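Local coordinates for PA1221 (Pseudomonas aeruginosa, PDB 4DG8), which is an AMP-binding protein of the ANL superfamily, carries a phosphopantetheine attachment domain toward its C-terminus, and holds adenosine monophosphate in this crystal, at residues 54-58 with 225-230; 58-62 with 91-96. All blocks are in the same frame, centred on the assembly; numbering follows the deposited sequence.

In the fold
Both contacts hang on helix 55-72 and are buried, about 21 Å from the centre of the chain and 10 Å apart, centre to centre. Contact 1 uses the start of that helix and ties it to the turn after helix 217-226; contact 2 uses the next turn and lays it across helix 88-99. Leu58 belongs to both, and Leu226 of contact 1 also packs on Ile91 of contact 2, which makes the two apolar patches continuous. Their chemistry differs: contact 1 is anchored by a tyrosine hydroxyl bonded to a backbone carbonyl, whereas contact 2 relies on alanine, leucine and threonine methyls, with Ser61 at its more exposed margin.

Contact 1. Residues 54-58 with 225-230; sequences DYRQL and ALLNGG
Tyr55 and Gly229 bring the two backbones nearest, yet their CA atoms stay 8.1 Å apart, and it is the tyrosine ring that bridges the distance. The ring extends from the first turn of helix 55-72 as far as the glycine turn, where its OH donates to Gly230 O at 2.7 Å. The approach makes an angle of 130° at the carbonyl oxygen, with the hydroxyl tilted 20° from the carbonyl plane. The ring is wedged edge-on into the turn: Leu226 O lies in the ring plane, 3.5 Å from CE2, while Gly229 CA closes in obliquely to 3.0 Å from OH. Ala225 O takes both Asn228 N and Gly230 N, from opposite faces of its plane; the positive phi of Gly229, between these two donors, suits glycine. Beside the tyrosine, Leu58 and Leu226 meet tip to tip, CD2 to CD2 at 4.0 Å, and CD2 of Leu226 also touches the hydroxyl end of the ring. Phe33 meets the ring from helix 29-39, and Ala45 of strand 44-48 touches all three side chains. Asp54 and Gln57 form a capping box, Gln57 N bonding to Asp54 OD1 at 3.0 Å and Asp54 N to Gln57 OE1. A capped helix start, entered directly from strand 51-54, is thus fastened to the glycine turn leading into strand 231-234 of the same mixed sheet.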
loop_
_atom_site.group_PDB
_atom_site.type_symbol
_atom_site.label_atom_id
_atom_site.label_comp_id
_atom_site.label_asym_id
_atom_site.label_seq_id
_atom_site.Cartn_x
_atom_site.Cartn_y
_atom_site.Cartn_z
ATOM N N ASP A 54 -4.150 19.063 17.076
ATOM C CA ASP A 54 -2.774 19.511 16.831
ATOM C C ASP A 54 -1.727 18.494 17.313
ATOM O O ASP A 54 -2.069 17.485 17.933
ATOM C CB ASP A 54 -2.519 20.957 17.339
ATOM C CG ASP A 54 -2.499 21.082 18.868
ATOM O OD1 ASP A 54 -2.188 20.109 19.564
ATOM O OD2 ASP A 54 -2.767 22.192 19.374
ATOM N N TYR A 55 -0.459 18.761 17.020
ATOM C CA TYR A 55 0.602 17.818 17.327
ATOM C C TYR A 55 0.645 17.442 18.802
ATOM O O TYR A 55 0.648 16.261 19.126
ATOM C CB TYR A 55 1.961 18.315 16.830
ATOM C CG TYR A 55 2.186 17.949 15.379
ATOM C CD1 TYR A 55 1.627 18.714 14.357
ATOM C CD2 TYR A 55 2.914 16.811 15.028
ATOM C CE1 TYR A 55 1.805 18.369 13.018
ATOM C CE2 TYR A 55 3.106 16.460 13.680
ATOM C CZ TYR A 55 2.538 17.239 12.692
ATOM O OH TYR A 55 2.712 16.914 11.373
ATOM N N ARG A 56 0.665 18.432 19.687
ATOM C CA ARG A 56 0.666 18.153 21.121
ATOM C C ARG A 56 -0.538 17.287 21.547
ATOM O O ARG A 56 -0.362 16.322 22.270
ATOM C CB ARG A 56 0.754 19.444 21.948
ATOM C CG ARG A 56 0.981 19.236 23.453
ATOM N N GLN A 57 -1.748 17.616 21.107
ATOM C CA GLN A 57 -2.897 16.791 21.469
ATOM C C GLN A 57 -2.734 15.356 20.956
ATOM O O GLN A 57 -3.051 14.406 21.664
ATOM C CB GLN A 57 -4.199 17.385 20.950
ATOM C CG GLN A 57 -4.328 18.868 21.244
ATOM C CD GLN A 57 -5.558 19.503 20.619
ATOM O OE1 GLN A 57 -5.741 19.478 19.394
ATOM N NE2 GLN A 57 -6.405 20.093 21.461
ATOM N N LEU A 58 -2.238 15.213 19.730
ATOM C CA LEU A 58 -2.021 13.896 19.133
ATOM C C LEU A 58 -1.036 13.089 19.971
ATOM O O LEU A 58 -1.319 11.946 20.330
ATOM C CB LEU A 58 -1.532 14.005 17.681
ATOM C CG LEU A 58 -1.333 12.649 16.994
ATOM C CD1 LEU A 58 -2.556 11.750 17.216
ATOM C CD2 LEU A 58 -0.999 12.770 15.515
ATOM N N ALA A 225 2.805 13.323 5.912
ATOM C CA ALA A 225 2.368 14.492 6.679
ATOM C C ALA A 225 3.009 14.585 8.049
ATOM O O ALA A 225 3.708 15.565 8.359
ATOM C CB ALA A 225 0.851 14.473 6.855
ATOM N N LEU A 226 2.785 13.560 8.874
ATOM C CA LEU A 226 3.105 13.708 10.296
ATOM C C LEU A 226 4.608 13.800 10.563
ATOM O O LEU A 226 5.037 14.378 11.556
ATOM C CB LEU A 226 2.492 12.570 11.126
ATOM C CG LEU A 226 0.961 12.510 11.192
ATOM C CD1 LEU A 226 0.538 11.266 11.945
ATOM C CD2 LEU A 226 0.413 13.762 11.882
ATOM N N LEU A 227 5.417 13.207 9.696
ATOM C CA LEU A 227 6.856 13.265 9.906
ATOM C C LEU A 227 7.454 14.561 9.339
ATOM O O LEU A 227 8.642 14.850 9.511
ATOM C CB LEU A 227 7.540 12.005 9.341
ATOM C CG LEU A 227 7.046 10.713 9.997
ATOM C CD1 LEU A 227 7.841 9.527 9.482
ATOM C CD2 LEU A 227 7.117 10.795 11.546
ATOM N N ASN A 228 6.636 15.309 8.602
ATOM C CA ASN A 228 7.001 16.655 8.150
ATOM C C ASN A 228 6.348 17.879 8.807
ATOM O O ASN A 228 6.526 19.000 8.326
ATOM C CB ASN A 228 7.023 16.728 6.625
ATOM C CG ASN A 228 8.074 15.810 6.051
ATOM O OD1 ASN A 228 9.274 16.095 6.139
ATOM N ND2 ASN A 228 7.640 14.664 5.523
ATOM N N GLY A 229 5.553 17.671 9.855
ATOM C CA GLY A 229 4.847 18.787 10.473
ATOM C C GLY A 229 3.624 19.204 9.659
ATOM O O GLY A 229 3.082 20.300 9.849
ATOM N N GLY A 230 3.193 18.323 8.756
ATOM C CA GLY A 230 2.027 18.561 7.912
ATOM C C GLY A 230 0.748 18.059 8.555
ATOM O O GLY A 230 0.717 17.764 9.755
#

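Contact 2. Residues 58-62 with 91-96; sequences LLDSA and ITCLLA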
loop_
_atom_site.group_PDB
_atom_site.type_symbol
_atom_site.label_atom_id
_atom_site.label_comp_id
_atom_site.label_asym_id
_atom_site.label_seq_id
_atom_site.Cartn_x
_atom_site.Cartn_y
_atom_site.Cartn_z
ATOM N N LEU A 58 -2.238 15.213 19.730
ATOM C CA LEU A 58 -2.021 13.896 19.133
ATOM C C LEU A 58 -1.036 13.089 19.971
ATOM O O LEU A 58 -1.319 11.946 20.330
ATOM C CB LEU A 58 -1.532 14.005 17.681
ATOM C CG LEU A 58 -1.333 12.649 16.994
ATOM C CD1 LEU A 58 -2.556 11.750 17.216
ATOM C CD2 LEU A 58 -0.999 12.770 15.515
ATOM N N LEU A 59 0.097 13.713 20.306
ATOM C CA LEU A 59 1.124 13.102 21.142
ATOM C C LEU A 59 0.595 12.720 22.534
ATOM O O LEU A 59 0.860 11.627 22.999
ATOM C CB LEU A 59 2.359 14.009 21.250
ATOM C CG LEU A 59 3.561 13.504 22.070
ATOM C CD1 LEU A 59 4.079 12.188 21.545
ATOM C CD2 LEU A 59 4.687 14.538 22.122
ATOM N N ASP A 60 -0.133 13.617 23.196
ATOM C CA ASP A 60 -0.753 13.299 24.490
ATOM C C ASP A 60 -1.714 12.101 24.419
ATOM O O ASP A 60 -1.684 11.199 25.275
ATOM C CB ASP A 60 -1.531 14.496 25.047
ATOM C CG ASP A 60 -0.634 15.640 25.500
ATOM O OD1 ASP A 60 0.602 15.452 25.630
ATOM O OD2 ASP A 60 -1.194 16.737 25.735
ATOM N N SER A 61 -2.592 12.104 23.421
ATOM C CA SER A 61 -3.567 11.022 23.306
ATOM C C SER A 61 -2.859 9.690 23.036
ATOM O O SER A 61 -3.165 8.659 23.654
ATOM C CB SER A 61 -4.600 11.333 22.219
ATOM O OG SER A 61 -5.291 12.537 22.511
ATOM N N ALA A 62 -1.899 9.728 22.122
ATOM C CA ALA A 62 -1.140 8.544 21.757
ATOM C C ALA A 62 -0.270 8.042 22.910
ATOM O O ALA A 62 -0.132 6.850 23.096
ATOM C CB ALA A 62 -0.292 8.808 20.503
ATOM N N ILE A 91 -5.652 6.972 13.664
ATOM C CA ILE A 91 -4.347 7.629 13.566
ATOM C C ILE A 91 -3.608 7.626 14.918
ATOM O O ILE A 91 -2.414 7.274 15.013
ATOM C CB ILE A 91 -4.509 9.105 13.084
ATOM C CG1 ILE A 91 -5.213 9.184 11.721
ATOM C CG2 ILE A 91 -3.148 9.819 13.064
ATOM C CD1 ILE A 91 -4.513 8.432 10.600
ATOM N N THR A 92 -4.327 8.026 15.965
ATOM C CA THR A 92 -3.789 7.955 17.319
ATOM C C THR A 92 -3.369 6.517 17.695
ATOM O O THR A 92 -2.333 6.308 18.349
ATOM C CB THR A 92 -4.812 8.499 18.332
ATOM O OG1 THR A 92 -5.265 9.786 17.891
ATOM C CG2 THR A 92 -4.214 8.609 19.731
ATOM N N CYS A 93 -4.162 5.530 17.293
ATOM C CA CYS A 93 -3.790 4.131 17.535
ATOM C C CYS A 93 -2.455 3.803 16.900
ATOM O O CYS A 93 -1.615 3.153 17.514
ATOM C CB CYS A 93 -4.826 3.162 16.949
ATOM S SG CYS A 93 -6.285 2.934 17.947
ATOM N N LEU A 94 -2.269 4.229 15.653
ATOM C CA LEU A 94 -1.030 3.885 14.955
ATOM C C LEU A 94 0.165 4.463 15.704
ATOM O O LEU A 94 1.201 3.794 15.868
ATOM C CB LEU A 94 -1.034 4.419 13.514
ATOM C CG LEU A 94 -2.141 3.906 12.584
ATOM C CD1 LEU A 94 -1.926 4.494 11.202
ATOM C CD2 LEU A 94 -2.148 2.376 12.516
ATOM N N LEU A 95 0.033 5.712 16.155
ATOM C CA LEU A 95 1.168 6.308 16.857
ATOM C C LEU A 95 1.399 5.629 18.218
ATOM O O LEU A 95 2.537 5.456 18.637
ATOM C CB LEU A 95 0.991 7.833 17.029
ATOM C CG LEU A 95 2.107 8.605 17.735
ATOM C CD1 LEU A 95 3.450 8.425 16.996
ATOM C CD2 LEU A 95 1.744 10.100 17.864
ATOM N N ALA A 96 0.321 5.279 18.920
ATOM C CA ALA A 96 0.462 4.686 20.253
ATOM C C ALA A 96 1.118 3.294 20.145
ATOM O O ALA A 96 1.962 2.904 20.978
ATOM C CB ALA A 96 -0.890 4.599 20.937
#
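Thr92 O takes the N-H of Ala96 at 2.9 Å, and in helix 55-72 Leu58 O takes that of Ala62 at the same 2.9 Å; these ordinary helical bonds belong to residues that meet across the crossing. The segment axes come within 8.8 Å, with a signed crossing angle of -67°. Closest of all are the backbones at Ala62 and Ala96, whose CA atoms are 4.4 Å apart. Here the fit is tight: Ala96 CB presses on Ala62 O at 3.2 Å. One turn earlier Thr92 splits its two branches. CG2 stands trans to the backbone nitrogen and lies against the other helix, 3.5 Å from Ala62 N, with Ser61 CB also in touch. OG1 bonds back along its own helix to Arg88 O, and Leu58 CD1 slides past it at 3.4 Å. Leu95, its chi1 of -179° carrying CG out toward the partner helix, lays CD2 on Ala62 CB at 3.6 Å and crosses Leu58 at a slant. Phe33 of helix 29-39 touches both of these leucines, while Ile91 runs on to Leu226 and Ile222 of helix 217-226. Ser61, on the more exposed margin, bonds through OG to Gln57 O. Both hydroxyls thus bond to carbonyls of their own helix, and what meets across the crossing is mostly hydrocarbon, with Ala62 O and N at the tight spots; it is held by the fit of alanines and threonine together with two leucines, without polar bonds between the segments.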